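Local coordinates for stress response kinase A (Escherichia coli, PDB 1ZYL), which phosphorylates itself and protein substrates on serine and threonine using ATP, and probably helps the bacterium withstand stress linked to reactive oxygen species, at residues T7-H12 with Q99-A104; D18-H23 with F52-Y57. All coordinates share one frame; numbering follows the deposited sequence.

From the N terminus, the chain first runs through the loop 7-12, whose partner in interaction 1 is the start of strand 101-107. It then enters helix 13-22, and the end of this helix rests on strand 52-57 in interaction 2. Interaction 2 therefore closes the shorter loop, spanning strands 32-34 and 40-44, and is nested inside the longer one closed by interaction 1, which also takes in helix 13-22, strand 52-57, helix 64-79 and strand 96-98. Strands 52-57 and 101-107 are neighbours in the five-stranded antiparallel sheet, joined by a probable hydrogen bond from Lys-55 N to Ala-104 O. Both contacts thus lay the N-terminal segment against one sheet, their centres about 11 Å apart.

Interaction 1 (T7-H12 with Q99-A104); sequences TFQTLH and QGFYFA
The Phe-101 ring carries Leu-11 CD1 on one face and Gln-9 O at its edge. Leu-11 CD1 sits almost on the ring normal, 3.4 Å from the centroid of the Phe-101 ring, which makes a CH-pi contact; all six ring carbons lie at similar distances from it. The second methyl, Leu-11 CD2, overhangs the rim, 3.5 Å from Phe-101 CD2. Leu-11 has CG swung away from its own backbone N (chi1 -155°), and this carries the fork to the ring so that CD1 caps its centre while CD2 stays beyond the rim. The ring belongs to the beginning of a strand in the five-stranded antiparallel sheet of the kinase-like N-terminal lobe, and the loop laid on it leads into helix 13-22, with His-12 at the N-cap. No hydrogen bond joins the two segments, which meet at the protein surface. At the edge, Phe-101 CZ meets Gln-9 O at 3.7 Å in the ring plane. Gln-9 CG also lies 3.8 Å from Phe-101 CZ, with the amide plane nearly perpendicular to the ring (84°). Thr-10 O comes to Phe-101 CZ obliquely. Phe-56 of the adjacent strand touches both Leu-11 and Phe-101.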
loop_
_atom_site.group_PDB
_atom_site.type_symbol
_atom_site.label_atom_id
_atom_site.label_comp_id
_atom_site.label_asym_id
_atom_site.label_seq_id
_atom_site.Cartn_x
_atom_site.Cartn_y
_atom_site.Cartn_z
ATOM N N THR A 7 0.117 -17.481 10.723
ATOM C CA THR A 7 0.281 -18.060 12.043
ATOM C C THR A 7 1.279 -17.110 12.703
ATOM O O THR A 7 2.493 -17.293 12.592
ATOM C CB THR A 7 0.886 -19.470 11.996
ATOM O OG1 THR A 7 2.234 -19.387 11.536
ATOM C CG2 THR A 7 0.102 -20.366 11.055
ATOM N N PHE A 8 0.760 -16.080 13.365
ATOM C CA PHE A 8 1.602 -15.093 14.022
ATOM C C PHE A 8 2.738 -15.670 14.845
ATOM O O PHE A 8 2.520 -16.449 15.773
ATOM C CB PHE A 8 0.763 -14.184 14.914
ATOM C CG PHE A 8 1.568 -13.438 15.944
ATOM C CD1 PHE A 8 1.829 -14.010 17.192
ATOM C CD2 PHE A 8 2.060 -12.166 15.674
ATOM C CE1 PHE A 8 2.565 -13.325 18.159
ATOM C CE2 PHE A 8 2.797 -11.472 16.633
ATOM C CZ PHE A 8 3.048 -12.058 17.881
ATOM N N GLN A 9 3.954 -15.267 14.500
ATOM C CA GLN A 9 5.140 -15.701 15.218
ATOM C C GLN A 9 5.744 -14.452 15.842
ATOM O O GLN A 9 6.106 -13.511 15.130
ATOM C CB GLN A 9 6.138 -16.374 14.269
ATOM C CG GLN A 9 6.136 -15.834 12.841
ATOM C CD GLN A 9 5.439 -16.768 11.845
ATOM O OE1 GLN A 9 5.782 -17.949 11.741
ATOM N NE2 GLN A 9 4.467 -16.236 11.103
ATOM N N THR A 10 5.833 -14.439 17.172
ATOM C CA THR A 10 6.366 -13.289 17.906
ATOM C C THR A 10 7.861 -13.041 17.680
ATOM O O THR A 10 8.614 -13.948 17.302
ATOM C CB THR A 10 6.108 -13.434 19.431
ATOM O OG1 THR A 10 6.551 -12.253 20.116
ATOM C CG2 THR A 10 6.838 -14.654 19.979
ATOM N N LEU A 11 8.284 -11.802 17.915
ATOM C CA LEU A 11 9.680 -11.443 17.739
ATOM C C LEU A 11 10.143 -10.550 18.884
ATOM O O LEU A 11 9.928 -9.336 18.870
ATOM C CB LEU A 11 9.872 -10.726 16.400
ATOM C CG LEU A 11 11.272 -10.792 15.774
ATOM C CD1 LEU A 11 11.654 -12.241 15.521
ATOM C CD2 LEU A 11 11.285 -10.016 14.469
ATOM N N HIS A 12 10.774 -11.167 19.876
ATOM C CA HIS A 12 11.270 -10.447 21.039
ATOM C C HIS A 12 12.290 -9.403 20.592
ATOM O O HIS A 12 13.038 -9.635 19.645
ATOM C CB HIS A 12 11.926 -11.438 21.991
ATOM C CG HIS A 12 12.085 -10.921 23.384
ATOM N ND1 HIS A 12 11.010 -10.620 24.191
ATOM C CD2 HIS A 12 13.190 -10.659 24.118
ATOM C CE1 HIS A 12 11.446 -10.196 25.363
ATOM N NE2 HIS A 12 12.766 -10.209 25.344
ATOM N N GLN A 99 17.441 -15.928 12.113
ATOM C CA GLN A 99 16.459 -16.903 12.550
ATOM C C GLN A 99 15.485 -17.168 11.396
ATOM O O GLN A 99 15.908 -17.413 10.259
ATOM C CB GLN A 99 15.720 -16.369 13.780
ATOM C CG GLN A 99 15.722 -17.314 14.977
ATOM C CD GLN A 99 17.102 -17.872 15.299
ATOM O OE1 GLN A 99 17.608 -18.754 14.602
ATOM N NE2 GLN A 99 17.718 -17.355 16.355
ATOM N N GLY A 100 14.188 -17.113 11.682
ATOM C CA GLY A 100 13.205 -17.357 10.641
ATOM C C GLY A 100 12.578 -16.084 10.110
ATOM O O GLY A 100 11.470 -16.103 9.577
ATOM N N PHE A 101 13.289 -14.972 10.253
ATOM C CA PHE A 101 12.783 -13.688 9.796
ATOM C C PHE A 101 13.777 -12.986 8.885
ATOM O O PHE A 101 14.980 -13.009 9.143
ATOM C CB PHE A 101 12.498 -12.773 10.992
ATOM C CG PHE A 101 11.424 -13.280 11.916
ATOM C CD1 PHE A 101 11.552 -14.515 12.552
ATOM C CD2 PHE A 101 10.288 -12.511 12.166
ATOM C CE1 PHE A 101 10.564 -14.976 13.423
ATOM C CE2 PHE A 101 9.293 -12.960 13.036
ATOM C CZ PHE A 101 9.433 -14.197 13.665
ATOM N N TYR A 102 13.266 -12.372 7.818
ATOM C CA TYR A 102 14.088 -11.609 6.886
ATOM C C TYR A 102 14.017 -10.190 7.415
ATOM O O TYR A 102 13.122 -9.871 8.188
ATOM C CB TYR A 102 13.482 -11.620 5.491
ATOM C CG TYR A 102 13.635 -12.903 4.728
ATOM C CD1 TYR A 102 14.850 -13.241 4.132
ATOM C CD2 TYR A 102 12.545 -13.745 4.530
ATOM C CE1 TYR A 102 14.970 -14.384 3.342
ATOM C CE2 TYR A 102 12.653 -14.888 3.745
ATOM C CZ TYR A 102 13.865 -15.199 3.148
ATOM O OH TYR A 102 13.946 -16.287 2.311
ATOM N N PHE A 103 14.947 -9.335 7.011
ATOM C CA PHE A 103 14.903 -7.952 7.459
ATOM C C PHE A 103 15.886 -7.080 6.710
ATOM O O PHE A 103 16.818 -7.580 6.082
ATOM C CB PHE A 103 15.173 -7.850 8.960
ATOM C CG PHE A 103 16.548 -8.300 9.376
ATOM C CD1 PHE A 103 16.931 -9.630 9.262
ATOM C CD2 PHE A 103 17.441 -7.401 9.946
ATOM C CE1 PHE A 103 18.183 -10.057 9.718
ATOM C CE2 PHE A 103 18.696 -7.823 10.404
ATOM C CZ PHE A 103 19.064 -9.148 10.290
ATOM N N ALA A 104 15.660 -5.771 6.778
ATOM C CA ALA A 104 16.511 -4.794 6.122
ATOM C C ALA A 104 16.628 -3.584 7.036
ATOM O O ALA A 104 15.843 -3.425 7.967
ATOM C CB ALA A 104 15.911 -4.392 4.786
#

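Interaction 2 (D18-H23 with F52-Y57); sequences DALFEH and FVVKFY
Leu-20 meets Val-54 tip to tip, branch against branch. Its CB leaves the helix pointing neither at the strand nor away from it. With CG lying anti to the carbonyl carbon (chi1 -77°), the chain then turns inward, and the fork at CG brings both methyls to the strand. Leu-20 CD1 meets Val-54 CG2 at 3.9 Å, and Leu-20 CD2 meets Val-54 CG1 at the same separation of 3.9 Å, so each leucine methyl is paired with its own valine methyl. Ile-25 and Phe-44 also touch Leu-20, and Phe-44 reaches Val-54 as well.

One residue earlier on the helix, Ala-19 points its CB directly at the strand and touches Phe-56 CZ at 4.0 Å. The methyl stands at the edge of the ring, close to its plane. Phe-56, like Leu-20, has a CB that starts off to the side, and only the far end of its ring comes up to the helix. Phe-103 of strand 101-107 stacks on this ring and also touches Ala-19.

Four residues on from Ala-19, His-23 ND1 donates to Ala-19 O over 2.9 Å. The bond is fairly straight (160° at the hydrogen), and the acceptor lies near the imidazole plane. This fixes the turn of the His-23 ring, which meets Phe-103 edge-to-face.

Val-54 and Phe-56 alternate along the strand with Lys-55, whose NZ makes a long, weak ion pair with Asp-217, an inferred active-site and magnesium-binding residue. Lys-55, on the third strand of the lobe's sheet, sits where protein kinases carry their beta3 lysine, consistent with a nucleotide site; here helix 13-22 packs on the hydrophobic residues of that strand in the N-terminal lobe.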
loop_
_atom_site.group_PDB
_atom_site.type_symbol
_atom_site.label_atom_id
_atom_site.label_comp_id
_atom_site.label_asym_id
_atom_site.label_seq_id
_atom_site.Cartn_x
_atom_site.Cartn_y
_atom_site.Cartn_z
ATOM N N ASP A 18 20.260 -9.614 18.523
ATOM C CA ASP A 18 21.152 -10.681 18.078
ATOM C C ASP A 18 21.328 -10.533 16.570
ATOM O O ASP A 18 22.444 -10.506 16.049
ATOM C CB ASP A 18 20.553 -12.055 18.389
ATOM C CG ASP A 18 20.230 -12.235 19.860
ATOM O OD1 ASP A 18 21.082 -11.886 20.704
ATOM O OD2 ASP A 18 19.126 -12.734 20.173
ATOM N N ALA A 19 20.200 -10.430 15.878
ATOM C CA ALA A 19 20.189 -10.263 14.438
ATOM C C ALA A 19 21.082 -9.094 14.037
ATOM O O ALA A 19 21.947 -9.230 13.178
ATOM C CB ALA A 19 18.759 -10.020 13.967
ATOM N N LEU A 20 20.868 -7.941 14.659
ATOM C CA LEU A 20 21.673 -6.775 14.333
ATOM C C LEU A 20 23.128 -6.971 14.720
ATOM O O LEU A 20 24.007 -6.238 14.256
ATOM C CB LEU A 20 21.134 -5.525 15.023
ATOM C CG LEU A 20 19.893 -4.916 14.384
ATOM C CD1 LEU A 20 19.600 -3.580 15.040
ATOM C CD2 LEU A 20 20.124 -4.734 12.895
ATOM N N PHE A 21 23.385 -7.951 15.578
ATOM C CA PHE A 21 24.748 -8.214 15.995
ATOM C C PHE A 21 25.381 -9.115 14.951
ATOM O O PHE A 21 26.406 -8.774 14.372
ATOM C CB PHE A 21 24.776 -8.903 17.354
ATOM C CG PHE A 21 26.139 -8.942 17.977
ATOM C CD1 PHE A 21 26.656 -7.816 18.610
ATOM C CD2 PHE A 21 26.918 -10.092 17.904
ATOM C CE1 PHE A 21 27.934 -7.833 19.165
ATOM C CE2 PHE A 21 28.197 -10.119 18.455
ATOM C CZ PHE A 21 28.706 -8.988 19.087
ATOM N N GLU A 22 24.748 -10.260 14.711
ATOM C CA GLU A 22 25.218 -11.237 13.731
ATOM C C GLU A 22 25.650 -10.572 12.428
ATOM O O GLU A 22 26.393 -11.159 11.642
ATOM C CB GLU A 22 24.109 -12.248 13.433
ATOM C CG GLU A 22 23.740 -13.146 14.593
ATOM C CD GLU A 22 24.671 -14.330 14.726
ATOM O OE1 GLU A 22 24.520 -15.106 15.694
ATOM O OE2 GLU A 22 25.550 -14.486 13.855
ATOM N N HIS A 23 25.171 -9.354 12.196
ATOM C CA HIS A 23 25.510 -8.621 10.981
ATOM C C HIS A 23 26.305 -7.359 11.297
ATOM O O HIS A 23 26.181 -6.342 10.610
ATOM C CB HIS A 23 24.240 -8.253 10.202
ATOM C CG HIS A 23 23.473 -9.437 9.697
ATOM N ND1 HIS A 23 22.686 -10.220 10.514
ATOM C CD2 HIS A 23 23.381 -9.977 8.459
ATOM C CE1 HIS A 23 22.144 -11.190 9.800
ATOM N NE2 HIS A 23 22.549 -11.066 8.549
ATOM N N PHE A 52 18.349 5.119 12.595
ATOM C CA PHE A 52 18.078 4.049 11.628
ATOM C C PHE A 52 16.809 3.307 12.046
ATOM O O PHE A 52 16.257 3.549 13.121
ATOM C CB PHE A 52 19.224 3.034 11.623
ATOM C CG PHE A 52 20.349 3.384 10.709
ATOM C CD1 PHE A 52 20.195 3.288 9.332
ATOM C CD2 PHE A 52 21.582 3.775 11.225
ATOM C CE1 PHE A 52 21.254 3.575 8.472
ATOM C CE2 PHE A 52 22.653 4.067 10.379
ATOM C CZ PHE A 52 22.489 3.966 8.999
ATOM N N VAL A 53 16.353 2.394 11.197
ATOM C CA VAL A 53 15.172 1.591 11.506
ATOM C C VAL A 53 15.347 0.205 10.907
ATOM O O VAL A 53 15.816 0.063 9.782
ATOM C CB VAL A 53 13.856 2.210 10.944
ATOM C CG1 VAL A 53 13.586 3.555 11.581
ATOM C CG2 VAL A 53 13.941 2.361 9.450
ATOM N N VAL A 54 15.005 -0.824 11.669
ATOM C CA VAL A 54 15.114 -2.173 11.146
ATOM C C VAL A 54 13.693 -2.556 10.809
ATOM O O VAL A 54 12.767 -2.201 11.538
ATOM C CB VAL A 54 15.626 -3.195 12.179
ATOM C CG1 VAL A 54 16.556 -4.176 11.484
ATOM C CG2 VAL A 54 16.295 -2.499 13.347
ATOM N N LYS A 55 13.518 -3.271 9.706
ATOM C CA LYS A 55 12.200 -3.687 9.297
ATOM C C LYS A 55 12.245 -5.190 9.179
ATOM O O LYS A 55 13.020 -5.729 8.386
ATOM C CB LYS A 55 11.847 -3.069 7.940
ATOM C CG LYS A 55 10.348 -3.028 7.590
ATOM C CD LYS A 55 10.139 -2.492 6.166
ATOM C CE LYS A 55 8.705 -1.981 5.912
ATOM N NZ LYS A 55 8.434 -0.590 6.431
ATOM N N PHE A 56 11.444 -5.873 9.988
ATOM C CA PHE A 56 11.390 -7.316 9.913
ATOM C C PHE A 56 10.163 -7.678 9.124
ATOM O O PHE A 56 9.046 -7.535 9.597
ATOM C CB PHE A 56 11.328 -7.950 11.295
ATOM C CG PHE A 56 12.664 -8.103 11.938
ATOM C CD1 PHE A 56 13.363 -6.992 12.393
ATOM C CD2 PHE A 56 13.236 -9.359 12.074
ATOM C CE1 PHE A 56 14.613 -7.129 12.976
ATOM C CE2 PHE A 56 14.484 -9.506 12.655
ATOM C CZ PHE A 56 15.176 -8.388 13.108
ATOM N N TYR A 57 10.386 -8.124 7.900
ATOM C CA TYR A 57 9.305 -8.506 7.021
ATOM C C TYR A 57 8.546 -9.664 7.638
ATOM O O TYR A 57 9.137 -10.678 7.997
ATOM C CB TYR A 57 9.890 -8.876 5.662
ATOM C CG TYR A 57 10.456 -7.674 4.934
ATOM C CD1 TYR A 57 9.609 -6.777 4.283
ATOM C CD2 TYR A 57 11.831 -7.414 4.920
ATOM C CE1 TYR A 57 10.107 -5.654 3.633
ATOM C CE2 TYR A 57 12.344 -6.280 4.267
ATOM C CZ TYR A 57 11.470 -5.405 3.628
ATOM O OH TYR A 57 11.934 -4.271 3.001
#